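Local structure of time interval measuring enzyme TIME (Bombyx mori, 2E47) at residues 17-22 and 40-45; 33-38 and 99-104; 86-91 and 103-108; 122-127 and 145-150. The protein probably converts superoxide into hydrogen peroxide and oxygen, as a copper-zinc superoxide dismutase that carries one copper and one zinc ion per subunit. All blocks are in the same frame, centred on the assembly; numbering follows the deposited sequence.

Interaction 1: residues 17-22 and 40-45; sequences ETIRGN and TGLPPG. With NAG (2-acetamido-2-deoxy-beta-D-glucopyranose), chain C.
Ile19 and Leu42 meet through their outermost methyls, CD1 of Ile19 lying 3.9 Å from CD2 of Leu42 where the two branches pass at a slant. In Ile19 the CG1 arm is swung beside its own backbone N (chi1 -77°), which sends CD1 to the leucine, while CG2 points opposite the backbone N. Thr40 O lies 3.3 Å from Ile19 CA, a CA-H...O contact. That carbonyl also accepts Arg20 N at 3.0 Å, and Thr40 N returns a bond to Arg20 O at 2.8 Å, a mutual pair that fixes the antiparallel register. The pairing lies at the rim of the Greek-key beta-barrel of copper-zinc superoxide dismutases, where the strand running on from Arg20 meets the end of strand 33-40. Thr40 holds OG1 between its backbone N and carbonyl carbon (chi1 60°), placing the hydroxyl 4.2 Å from Arg20 CB. The arginine itself bends at CG and CD and leads away, its NH2 making a weak hydrogen bond to Thr16 O. Gly41 CA approaches Thr18 O to 3.3 Å, and with phi at 129° a beta carbon there would collide with that oxygen as well as with the preceding carbonyl. At the far end of 17-22, Asn22 carries an N-linked sugar, its ND2 bonded to C1 of the N-acetylglucosamine at 1.5 Å.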
loop_
_atom_site.group_PDB
_atom_site.type_symbol
_atom_site.label_atom_id
_atom_site.label_comp_id
_atom_site.label_asym_id
_atom_site.label_seq_id
_atom_site.Cartn_x
_atom_site.Cartn_y
_atom_site.Cartn_z
ATOM N N GLU A 17 9.341 8.710 13.058
ATOM C CA GLU A 17 9.713 9.005 14.431
ATOM C C GLU A 17 8.829 10.133 14.980
ATOM O O GLU A 17 8.425 10.091 16.162
ATOM C CB GLU A 17 11.183 9.455 14.540
ATOM C CG GLU A 17 12.252 8.334 14.448
ATOM C CD GLU A 17 11.844 7.041 15.175
ATOM O OE1 GLU A 17 11.821 7.014 16.441
ATOM O OE2 GLU A 17 11.554 6.045 14.475
ATOM N N THR A 18 8.544 11.143 14.137
ATOM C CA THR A 18 7.766 12.308 14.594
ATOM C C THR A 18 6.287 12.395 14.162
ATOM O O THR A 18 5.494 13.047 14.832
ATOM C CB THR A 18 8.502 13.653 14.253
ATOM O OG1 THR A 18 8.786 13.697 12.849
ATOM C CG2 THR A 18 9.869 13.772 15.020
ATOM N N ILE A 19 5.917 11.739 13.067
ATOM C CA ILE A 19 4.612 11.939 12.464
ATOM C C ILE A 19 3.804 10.670 12.447
ATOM O O ILE A 19 4.344 9.612 12.100
ATOM C CB ILE A 19 4.771 12.518 11.014
ATOM C CG1 ILE A 19 5.106 14.022 11.087
ATOM C CG2 ILE A 19 3.478 12.249 10.189
ATOM C CD1 ILE A 19 5.685 14.541 9.911
ATOM N N ARG A 20 2.534 10.758 12.857
ATOM C CA ARG A 20 1.645 9.606 12.834
ATOM C C ARG A 20 0.281 9.991 12.360
ATOM O O ARG A 20 -0.289 10.992 12.821
ATOM C CB ARG A 20 1.464 8.950 14.243
ATOM C CG ARG A 20 2.746 8.770 15.040
ATOM C CD ARG A 20 3.292 7.379 14.908
ATOM N NE ARG A 20 3.760 6.932 16.232
ATOM C CZ ARG A 20 5.037 6.952 16.633
ATOM N NH1 ARG A 20 5.353 6.532 17.860
ATOM N NH2 ARG A 20 5.998 7.375 15.800
ATOM N N GLY A 21 -0.284 9.145 11.506
ATOM C CA GLY A 21 -1.656 9.350 11.112
ATOM C C GLY A 21 -2.265 8.220 10.351
ATOM O O GLY A 21 -1.565 7.314 9.900
ATOM N N ASN A 22 -3.590 8.268 10.254
ATOM C CA ASN A 22 -4.399 7.381 9.415
ATOM C C ASN A 22 -5.212 8.289 8.535
ATOM O O ASN A 22 -5.802 9.267 9.033
ATOM C CB ASN A 22 -5.414 6.587 10.264
ATOM C CG ASN A 22 -4.723 5.739 11.355
ATOM O OD1 ASN A 22 -3.869 4.893 11.018
ATOM N ND2 ASN A 22 -5.026 6.025 12.651
ATOM N N THR A 40 -0.692 13.651 13.562
ATOM C CA THR A 40 0.008 14.477 14.535
ATOM C C THR A 40 1.502 14.544 14.222
ATOM O O THR A 40 2.089 13.643 13.611
ATOM C CB THR A 40 -0.173 13.915 15.973
ATOM O OG1 THR A 40 0.363 12.582 15.985
ATOM C CG2 THR A 40 -1.631 13.820 16.266
ATOM N N GLY A 41 2.125 15.634 14.616
ATOM C CA GLY A 41 3.569 15.725 14.518
ATOM C C GLY A 41 4.127 16.949 13.834
ATOM O O GLY A 41 5.330 17.062 13.731
ATOM N N LEU A 42 3.295 17.861 13.323
ATOM C CA LEU A 42 3.869 19.087 12.780
ATOM C C LEU A 42 3.310 20.308 13.464
ATOM O O LEU A 42 2.184 20.296 13.928
ATOM C CB LEU A 42 3.625 19.237 11.296
ATOM C CG LEU A 42 4.283 18.207 10.406
ATOM C CD1 LEU A 42 3.527 18.256 9.057
ATOM C CD2 LEU A 42 5.740 18.428 10.321
ATOM N N PRO A 43 4.095 21.371 13.506
ATOM C CA PRO A 43 3.646 22.623 14.154
ATOM C C PRO A 43 2.440 23.269 13.442
ATOM O O PRO A 43 2.215 22.962 12.284
ATOM C CB PRO A 43 4.887 23.545 14.044
ATOM C CG PRO A 43 5.841 22.933 13.155
ATOM C CD PRO A 43 5.484 21.437 12.992
ATOM N N PRO A 44 1.730 24.210 14.088
ATOM C CA PRO A 44 0.503 24.754 13.486
ATOM C C PRO A 44 0.906 25.421 12.135
ATOM O O PRO A 44 1.956 26.037 12.036
ATOM C CB PRO A 44 0.056 25.828 14.495
ATOM C CG PRO A 44 1.410 26.198 15.259
ATOM C CD PRO A 44 2.071 24.857 15.377
ATOM N N GLY A 45 0.109 25.238 11.104
ATOM C CA GLY A 45 0.462 25.695 9.762
ATOM C C GLY A 45 -0.238 24.856 8.715
ATOM O O GLY A 45 -1.166 24.155 9.028
HETATM C C1 NAG C . -5.476 4.906 13.474
HETATM C C2 NAG C . -6.530 3.785 13.589
HETATM C C3 NAG C . -6.640 3.174 15.002
HETATM C C4 NAG C . -5.420 3.247 15.928
HETATM C C5 NAG C . -4.311 4.186 15.447
HETATM C C6 NAG C . -2.926 3.658 15.843
HETATM C C7 NAG C . -8.507 3.766 12.003
HETATM C C8 NAG C . -7.681 3.601 10.779
HETATM N N2 NAG C . -7.886 4.184 13.132
HETATM O O3 NAG C . -7.088 1.836 14.918
HETATM O O4 NAG C . -5.927 3.852 17.096
HETATM O O5 NAG C . -4.316 4.364 14.037
HETATM O O6 NAG C . -2.783 3.457 17.237
HETATM O O7 NAG C . -9.707 3.510 11.893
#

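Interaction 2: residues 33-38 and 99-104; sequences VHVQGG and SRIDLV
His34 and Asp102 join side chains across two antiparallel strands, 33-38 and 99-104, that are immediate neighbours in the Greek-key beta-barrel of this superoxide dismutase family. Backbone hydrogen bonds knit them in reciprocal pairs, Val35 with Leu103 and Gly37 with Ile101, and CA-H...O contacts fill the intervening positions, the shortest from Gly38 CA to Ser99 O at 3.0 Å. The main polar side-chain link is the bond from His34 NE2 to Asp102 OD2, 2.6 Å long and nearly straight (168°). The oxygen lies in the ring plane and is met on its syn side, somewhat out of the carboxylate plane, the two planes being 40° apart. His34 stands opposite Val104 and Asp102 opposite Gln36, and the ring reaches diagonally to the carboxylate, CG lying opposite the backbone N in both residues. Gln36 CG packs over one ring face. Replacing the histidine with an alanine would probably leave Asp102 OD2 without this donor and Gln36 CG without the ring it rests on. The opposite face of the sheet is apolar: Val35 CG2 touches Leu103 CD1 at 3.6 Å and Val35 CG1 meets Ile101 CG2 at 4.0 Å, with Ile23 and Phe25 of the adjoining strand beside them. Arg100 bends back over the backbone of Gly37, one guanidinium face toward it, NH1 being 3.6 Å from Gly37 N.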
loop_
_atom_site.group_PDB
_atom_site.type_symbol
_atom_site.label_atom_id
_atom_site.label_comp_id
_atom_site.label_asym_id
_atom_site.label_seq_id
_atom_site.Cartn_x
_atom_site.Cartn_y
_atom_site.Cartn_z
ATOM N N VAL A 33 -15.055 11.161 -3.327
ATOM C CA VAL A 33 -14.396 10.413 -2.258
ATOM C C VAL A 33 -14.299 11.263 -1.008
ATOM O O VAL A 33 -13.828 12.394 -1.064
ATOM C CB VAL A 33 -13.044 9.795 -2.751
ATOM C CG1 VAL A 33 -12.176 9.155 -1.589
ATOM C CG2 VAL A 33 -13.344 8.725 -3.865
ATOM N N HIS A 34 -14.796 10.736 0.121
ATOM C CA HIS A 34 -14.643 11.429 1.381
ATOM C C HIS A 34 -13.322 10.952 1.954
ATOM O O HIS A 34 -13.129 9.741 2.237
ATOM C CB HIS A 34 -15.813 11.073 2.304
ATOM C CG HIS A 34 -15.905 11.927 3.516
ATOM N ND1 HIS A 34 -16.726 11.614 4.584
ATOM C CD2 HIS A 34 -15.317 13.104 3.829
ATOM C CE1 HIS A 34 -16.618 12.554 5.510
ATOM N NE2 HIS A 34 -15.773 13.475 5.072
ATOM N N VAL A 35 -12.412 11.897 2.156
ATOM C CA VAL A 35 -11.097 11.679 2.797
ATOM C C VAL A 35 -11.120 12.167 4.234
ATOM O O VAL A 35 -11.439 13.309 4.493
ATOM C CB VAL A 35 -10.022 12.487 1.995
ATOM C CG1 VAL A 35 -8.571 12.247 2.490
ATOM C CG2 VAL A 35 -10.134 12.171 0.473
ATOM N N GLN A 36 -10.821 11.335 5.210
ATOM C CA GLN A 36 -10.809 11.830 6.576
ATOM C C GLN A 36 -9.712 11.206 7.443
ATOM O O GLN A 36 -9.218 10.130 7.163
ATOM C CB GLN A 36 -12.202 11.686 7.239
ATOM C CG GLN A 36 -13.060 10.554 6.737
ATOM C CD GLN A 36 -14.419 10.380 7.443
ATOM O OE1 GLN A 36 -14.869 11.174 8.346
ATOM N NE2 GLN A 36 -15.108 9.344 7.001
ATOM N N GLY A 37 -9.347 11.853 8.530
ATOM C CA GLY A 37 -8.433 11.221 9.455
ATOM C C GLY A 37 -7.753 12.299 10.228
ATOM O O GLY A 37 -8.250 13.447 10.295
ATOM N N GLY A 38 -6.591 11.953 10.776
ATOM C CA GLY A 38 -5.941 12.811 11.751
ATOM C C GLY A 38 -4.499 12.507 11.586
ATOM O O GLY A 38 -4.164 11.364 11.315
ATOM N N SER A 99 -3.665 17.536 13.082
ATOM C CA SER A 99 -4.373 17.930 11.894
ATOM C C SER A 99 -5.561 16.982 11.735
ATOM O O SER A 99 -5.374 15.765 11.643
ATOM C CB SER A 99 -3.534 17.761 10.659
ATOM O OG SER A 99 -4.373 18.038 9.537
ATOM N N ARG A 100 -6.744 17.573 11.646
ATOM C CA ARG A 100 -7.989 16.912 11.354
ATOM C C ARG A 100 -8.184 17.048 9.854
ATOM O O ARG A 100 -8.268 18.148 9.351
ATOM C CB ARG A 100 -9.139 17.666 12.079
ATOM C CG ARG A 100 -10.337 16.800 12.512
ATOM C CD ARG A 100 -11.139 16.167 11.405
ATOM N NE ARG A 100 -11.134 14.697 11.555
ATOM C CZ ARG A 100 -11.928 13.811 10.928
ATOM N NH1 ARG A 100 -11.749 12.514 11.152
ATOM N NH2 ARG A 100 -12.873 14.185 10.081
ATOM N N ILE A 101 -8.186 15.941 9.129
ATOM C CA ILE A 101 -8.519 15.970 7.716
ATOM C C ILE A 101 -10.000 15.600 7.467
ATOM O O ILE A 101 -10.506 14.577 7.959
ATOM C CB ILE A 101 -7.608 14.994 6.942
ATOM C CG1 ILE A 101 -6.133 15.362 7.146
ATOM C CG2 ILE A 101 -7.976 14.954 5.443
ATOM C CD1 ILE A 101 -5.246 14.170 6.761
ATOM N N ASP A 102 -10.705 16.416 6.701
ATOM C CA ASP A 102 -12.084 16.124 6.417
ATOM C C ASP A 102 -12.522 16.840 5.169
ATOM O O ASP A 102 -12.902 18.024 5.184
ATOM C CB ASP A 102 -12.958 16.515 7.597
ATOM C CG ASP A 102 -14.431 16.098 7.406
ATOM O OD1 ASP A 102 -15.270 16.328 8.330
ATOM O OD2 ASP A 102 -14.758 15.535 6.335
ATOM N N LEU A 103 -12.498 16.124 4.058
ATOM C CA LEU A 103 -12.775 16.780 2.795
ATOM C C LEU A 103 -13.363 15.805 1.830
ATOM O O LEU A 103 -13.225 14.578 1.979
ATOM C CB LEU A 103 -11.528 17.414 2.202
ATOM C CG LEU A 103 -10.423 16.426 1.786
ATOM C CD1 LEU A 103 -10.538 15.756 0.394
ATOM C CD2 LEU A 103 -9.067 17.111 1.866
ATOM N N VAL A 104 -14.059 16.363 0.859
ATOM C CA VAL A 104 -14.619 15.574 -0.189
ATOM C C VAL A 104 -13.883 15.986 -1.460
ATOM O O VAL A 104 -13.724 17.167 -1.691
ATOM C CB VAL A 104 -16.109 15.835 -0.301
ATOM C CG1 VAL A 104 -16.674 15.157 -1.525
ATOM C CG2 VAL A 104 -16.803 15.321 1.016
#

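Interaction 3: residues 86-91 and 103-108; sequences GDLGNV and LVDDQI. With ZN (zinc ion), chain F.
Leu88 pushes its CD2 methyl against both Asp105 and Ile108, a buried contact that turns largely on that branch. CD2 lies 3.8 Å from Asp105 OD2, where the leucine and aspartate side chains cross at about a right angle, and 3.9 Å from Ile108 CD1. With CG of Leu88 beside its own backbone N (chi1 -59°), the branch reaches inward; Phe49 and Val51 of strand 45-52 also pack on the Leu88 side chain. Ile108 comes from the turn after strand 98-105, its arm running extended to CD1. Leu103 adds a looser touch, its CD2 standing 4.2 Å from Leu88 O. The segments belong to strands 87-93 and 98-105 of the Greek-key barrel; the axes of 87-91 and 103-105 lie 9.2 Å apart, bridged by side chains. Leu88 follows Asp87, whose OD1 binds zinc at 2.1 Å and whose OD2 accepts a hydrogen bond from Gly76 N. Asp105 folds its own turn: OD1 accepts Gln107 N at 2.9 Å, an Asx turn, and Ile108 N at 3.1 Å, which extends it to an Asx motif, while OD2 forms a salt bridge with Arg83. A leucine in place of Asp105 would probably leave both amides and Arg83 without their acceptor and let the turn that presents Ile108 loosen. The buried carboxylate thus lies against an apolar methyl, its charge probably met by Arg83 and the two turn amides.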
loop_
_atom_site.group_PDB
_atom_site.type_symbol
_atom_site.label_atom_id
_atom_site.label_comp_id
_atom_site.label_asym_id
_atom_site.label_seq_id
_atom_site.Cartn_x
_atom_site.Cartn_y
_atom_site.Cartn_z
ATOM N N GLY A 86 -4.171 13.976 -8.171
ATOM C CA GLY A 86 -3.613 13.861 -6.842
ATOM C C GLY A 86 -3.486 15.114 -5.984
ATOM O O GLY A 86 -2.946 15.038 -4.886
ATOM N N ASP A 87 -3.928 16.269 -6.478
ATOM C CA ASP A 87 -3.748 17.533 -5.784
ATOM C C ASP A 87 -4.848 17.624 -4.760
ATOM O O ASP A 87 -5.902 18.158 -5.076
ATOM C CB ASP A 87 -3.915 18.698 -6.777
ATOM C CG ASP A 87 -2.718 18.826 -7.747
ATOM O OD1 ASP A 87 -1.723 18.151 -7.534
ATOM O OD2 ASP A 87 -2.770 19.598 -8.709
ATOM N N LEU A 88 -4.658 17.113 -3.560
ATOM C CA LEU A 88 -5.721 17.212 -2.527
ATOM C C LEU A 88 -5.597 18.510 -1.799
ATOM O O LEU A 88 -6.468 18.821 -1.004
ATOM C CB LEU A 88 -5.688 16.066 -1.498
ATOM C CG LEU A 88 -5.845 14.657 -2.099
ATOM C CD1 LEU A 88 -5.343 13.556 -1.137
ATOM C CD2 LEU A 88 -7.286 14.377 -2.545
ATOM N N GLY A 89 -4.525 19.270 -2.002
ATOM C CA GLY A 89 -4.429 20.547 -1.315
ATOM C C GLY A 89 -3.427 20.555 -0.149
ATOM O O GLY A 89 -2.372 19.945 -0.272
ATOM N N ASN A 90 -3.732 21.297 0.906
ATOM C CA ASN A 90 -2.891 21.395 2.104
ATOM C C ASN A 90 -3.696 20.867 3.237
ATOM O O ASN A 90 -4.934 21.026 3.214
ATOM C CB ASN A 90 -2.600 22.883 2.432
ATOM C CG ASN A 90 -1.600 23.522 1.456
ATOM O OD1 ASN A 90 -1.887 24.537 0.808
ATOM N ND2 ASN A 90 -0.434 22.967 1.388
ATOM N N VAL A 91 -3.036 20.289 4.245
ATOM C CA VAL A 91 -3.709 19.947 5.497
ATOM C C VAL A 91 -3.258 20.923 6.569
ATOM O O VAL A 91 -2.124 21.349 6.560
ATOM C CB VAL A 91 -3.456 18.468 5.979
ATOM C CG1 VAL A 91 -3.995 17.514 4.964
ATOM C CG2 VAL A 91 -2.023 18.165 6.156
ATOM N N LEU A 103 -12.498 16.124 4.058
ATOM C CA LEU A 103 -12.775 16.780 2.795
ATOM C C LEU A 103 -13.363 15.805 1.830
ATOM O O LEU A 103 -13.225 14.578 1.979
ATOM C CB LEU A 103 -11.528 17.414 2.202
ATOM C CG LEU A 103 -10.423 16.426 1.786
ATOM C CD1 LEU A 103 -10.538 15.756 0.394
ATOM C CD2 LEU A 103 -9.067 17.111 1.866
ATOM N N VAL A 104 -14.059 16.363 0.859
ATOM C CA VAL A 104 -14.619 15.574 -0.189
ATOM C C VAL A 104 -13.883 15.986 -1.460
ATOM O O VAL A 104 -13.724 17.167 -1.691
ATOM C CB VAL A 104 -16.109 15.835 -0.301
ATOM C CG1 VAL A 104 -16.674 15.157 -1.525
ATOM C CG2 VAL A 104 -16.803 15.321 1.016
ATOM N N ASP A 105 -13.425 15.019 -2.257
ATOM C CA ASP A 105 -12.702 15.313 -3.484
ATOM C C ASP A 105 -13.436 14.704 -4.692
ATOM O O ASP A 105 -13.865 13.561 -4.668
ATOM C CB ASP A 105 -11.281 14.774 -3.421
ATOM C CG ASP A 105 -10.381 15.333 -4.553
ATOM O OD1 ASP A 105 -10.246 14.664 -5.606
ATOM O OD2 ASP A 105 -9.810 16.462 -4.409
ATOM N N ASP A 106 -13.568 15.467 -5.768
ATOM C CA ASP A 106 -14.290 14.955 -6.961
ATOM C C ASP A 106 -13.376 14.519 -8.101
ATOM O O ASP A 106 -13.880 14.240 -9.176
ATOM C CB ASP A 106 -15.299 15.994 -7.491
ATOM C CG ASP A 106 -14.653 17.370 -7.730
ATOM O OD1 ASP A 106 -13.438 17.516 -7.423
ATOM O OD2 ASP A 106 -15.347 18.297 -8.234
ATOM N N GLN A 107 -12.062 14.430 -7.896
ATOM C CA GLN A 107 -11.190 13.899 -8.953
ATOM C C GLN A 107 -10.699 12.448 -8.689
ATOM O O GLN A 107 -10.698 11.610 -9.596
ATOM C CB GLN A 107 -9.974 14.835 -9.121
ATOM C CG GLN A 107 -9.741 15.393 -10.489
ATOM C CD GLN A 107 -10.970 16.073 -10.953
ATOM O OE1 GLN A 107 -11.463 16.972 -10.289
ATOM N NE2 GLN A 107 -11.537 15.594 -12.045
ATOM N N ILE A 108 -10.247 12.166 -7.465
ATOM C CA ILE A 108 -9.806 10.838 -7.112
ATOM C C ILE A 108 -10.977 9.826 -7.108
ATOM O O ILE A 108 -12.125 10.185 -6.863
ATOM C CB ILE A 108 -9.078 10.815 -5.722
ATOM C CG1 ILE A 108 -9.977 11.332 -4.592
ATOM C CG2 ILE A 108 -7.733 11.656 -5.760
ATOM C CD1 ILE A 108 -9.375 11.161 -3.118
HETATM ZN ZN ZN F . 0.182 18.438 -8.320
#

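Interaction 4: residues 122-127 and 145-150. With CU (copper (II) ion), chain E.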
loop_
_atom_site.group_PDB
_atom_site.type_symbol
_atom_site.label_atom_id
_atom_site.label_comp_id
_atom_site.label_asym_id
_atom_site.label_seq_id
_atom_site.Cartn_x
_atom_site.Cartn_y
_atom_site.Cartn_z
ATOM N N VAL A 122 1.402 11.539 0.209
ATOM C CA VAL A 122 2.663 12.140 0.629
ATOM C C VAL A 122 2.382 13.471 1.316
ATOM O O VAL A 122 1.665 14.335 0.753
ATOM C CB VAL A 122 3.636 12.437 -0.495
ATOM C CG1 VAL A 122 4.936 13.082 0.094
ATOM C CG2 VAL A 122 3.972 11.142 -1.235
ATOM N N LEU A 123 2.920 13.613 2.528
ATOM C CA LEU A 123 2.813 14.873 3.281
ATOM C C LEU A 123 4.112 15.586 3.114
ATOM O O LEU A 123 5.186 14.992 3.386
ATOM C CB LEU A 123 2.667 14.571 4.768
ATOM C CG LEU A 123 2.577 15.693 5.797
ATOM C CD1 LEU A 123 1.359 16.544 5.586
ATOM C CD2 LEU A 123 2.490 15.033 7.175
ATOM N N HIS A 124 4.026 16.883 2.844
ATOM C CA HIS A 124 5.195 17.657 2.495
ATOM C C HIS A 124 5.599 18.604 3.574
ATOM O O HIS A 124 4.801 18.904 4.492
ATOM C CB HIS A 124 4.844 18.468 1.219
ATOM C CG HIS A 124 4.690 17.612 0.022
ATOM N ND1 HIS A 124 5.770 17.180 -0.711
ATOM C CD2 HIS A 124 3.592 17.094 -0.568
ATOM C CE1 HIS A 124 5.333 16.450 -1.721
ATOM N NE2 HIS A 124 4.012 16.399 -1.677
ATOM N N GLU A 125 6.823 19.115 3.453
ATOM C CA GLU A 125 7.406 19.949 4.467
ATOM C C GLU A 125 6.863 21.378 4.482
ATOM O O GLU A 125 6.946 22.061 5.486
ATOM C CB GLU A 125 8.954 19.926 4.349
ATOM C CG GLU A 125 9.613 21.080 3.602
ATOM C CD GLU A 125 11.047 20.698 3.047
ATOM O OE1 GLU A 125 11.724 19.828 3.685
ATOM O OE2 GLU A 125 11.485 21.261 2.001
ATOM N N LYS A 126 6.290 21.830 3.370
ATOM C CA LYS A 126 5.618 23.147 3.348
ATOM C C LYS A 126 4.356 23.183 2.578
ATOM O O LYS A 126 3.965 22.189 1.936
ATOM C CB LYS A 126 6.528 24.263 2.877
ATOM C CG LYS A 126 7.254 24.070 1.582
ATOM C CD LYS A 126 8.517 24.898 1.698
ATOM C CE LYS A 126 9.085 25.287 0.298
ATOM N NZ LYS A 126 9.619 26.705 0.264
ATOM N N ALA A 127 3.750 24.351 2.615
ATOM C CA ALA A 127 2.449 24.563 2.002
ATOM C C ALA A 127 2.489 24.405 0.482
ATOM O O ALA A 127 3.466 24.729 -0.167
ATOM C CB ALA A 127 1.908 25.952 2.367
ATOM N N GLY A 145 7.915 21.414 -1.374
ATOM C CA GLY A 145 9.210 21.087 -0.786
ATOM C C GLY A 145 9.380 19.592 -0.593
ATOM O O GLY A 145 8.732 18.818 -1.266
ATOM N N GLY A 146 10.245 19.210 0.354
ATOM C CA GLY A 146 10.594 17.825 0.623
ATOM C C GLY A 146 9.416 17.082 1.242
ATOM O O GLY A 146 8.366 17.667 1.565
ATOM N N ARG A 147 9.612 15.773 1.400
ATOM C CA ARG A 147 8.540 14.850 1.678
ATOM C C ARG A 147 8.723 14.381 3.096
ATOM O O ARG A 147 9.708 13.768 3.390
ATOM C CB ARG A 147 8.658 13.685 0.698
ATOM C CG ARG A 147 8.504 14.178 -0.766
ATOM C CD ARG A 147 8.387 13.061 -1.754
ATOM N NE ARG A 147 8.346 13.657 -3.076
ATOM C CZ ARG A 147 8.190 13.018 -4.233
ATOM N NH1 ARG A 147 8.185 13.729 -5.353
ATOM N NH2 ARG A 147 8.045 11.697 -4.290
ATOM N N VAL A 148 7.799 14.704 3.988
ATOM C CA VAL A 148 8.086 14.388 5.411
ATOM C C VAL A 148 7.560 13.002 5.816
ATOM O O VAL A 148 8.059 12.407 6.759
ATOM C CB VAL A 148 7.645 15.493 6.405
ATOM C CG1 VAL A 148 8.301 16.842 6.052
ATOM C CG2 VAL A 148 6.198 15.661 6.409
ATOM N N ALA A 149 6.521 12.507 5.120
ATOM C CA ALA A 149 6.013 11.167 5.371
ATOM C C ALA A 149 5.185 10.726 4.198
ATOM O O ALA A 149 4.638 11.563 3.487
ATOM C CB ALA A 149 5.148 11.201 6.703
ATOM N N CYS A 150 5.070 9.402 4.023
ATOM C CA CYS A 150 4.251 8.821 2.976
ATOM C C CYS A 150 3.675 7.492 3.388
ATOM O O CYS A 150 4.223 6.826 4.291
ATOM C CB CYS A 150 5.061 8.617 1.655
ATOM S SG CYS A 150 6.644 7.933 1.814
HETATM CU CU CU E . 3.501 16.119 -3.673
#
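Glu125 and Gly146 grip each other twice. Gly146 N donates to Glu125 OE2 at 2.9 Å in a straight bond (179°) that meets the carboxylate almost perpendicularly, from above its plane, and Glu125 N donates back to Gly146 O at 2.8 Å. Farther along, Leu123 N binds Ala149 O, while Leu123 O receives Val148 N at 2.7 Å and, weakly, Ala149 N at 3.3 Å. Two residues facing one make a classic beta bulge, which shifts the register by one and brings Arg147 opposite His124. That histidine is a copper ligand, with NE2 2.1 Å from the ion, and ND1, on the other side of the ring, makes long, weak bonds to the carbonyls of Gly145 and Gly146. His50, His52 and His67 complete the copper site. Arg147 runs extended alongside the imidazole, its CG 4.0 Å from His124 CE1 and its guanidinium plane nearly perpendicular to the ring. NH2 is held by the carbonyls of Gly65 and Cys61, and the residue probably corresponds to the arginine that attracts superoxide in relatives. Val122 CG1 lies over one face of the His124 ring, toward its rim, and against the Arg147 methylenes. On the other side of the sheet, Val148 CG2 lies 3.7 Å from Leu123 CG. Cys150, paired with Val122, is bridged by disulfide to Cys61. Strand 120-124 is flanked by strand 45-52 on its other edge, with backbone bonds from Val122 to His50 and His124 to Gly48, and Leu123 reaches Val91 of strand 87-93.

In the fold
Following the chain from the N terminus, interaction 1 closes the excursion through strands 20-27 and 33-40. Interaction 2 starts inside that loop, at 33-38, and ends beyond it at 99-104, so the two cross; they also touch where Asn22 O meets Gly38 N. The long excursion closed by interaction 2 carries the metal-binding loops and segment 86-91, from which interaction 3 reaches 103-108, sharing Leu103 and Val104 with interaction 2. Interaction 4 follows in series, closing the stretch between strands 120-124 and 147-155. In space it touches interactions 1 and 3: Val148 and Leu123 pack on Ile19 and Leu42 of interaction 1, and Leu123 also meets Val91 of interaction 3.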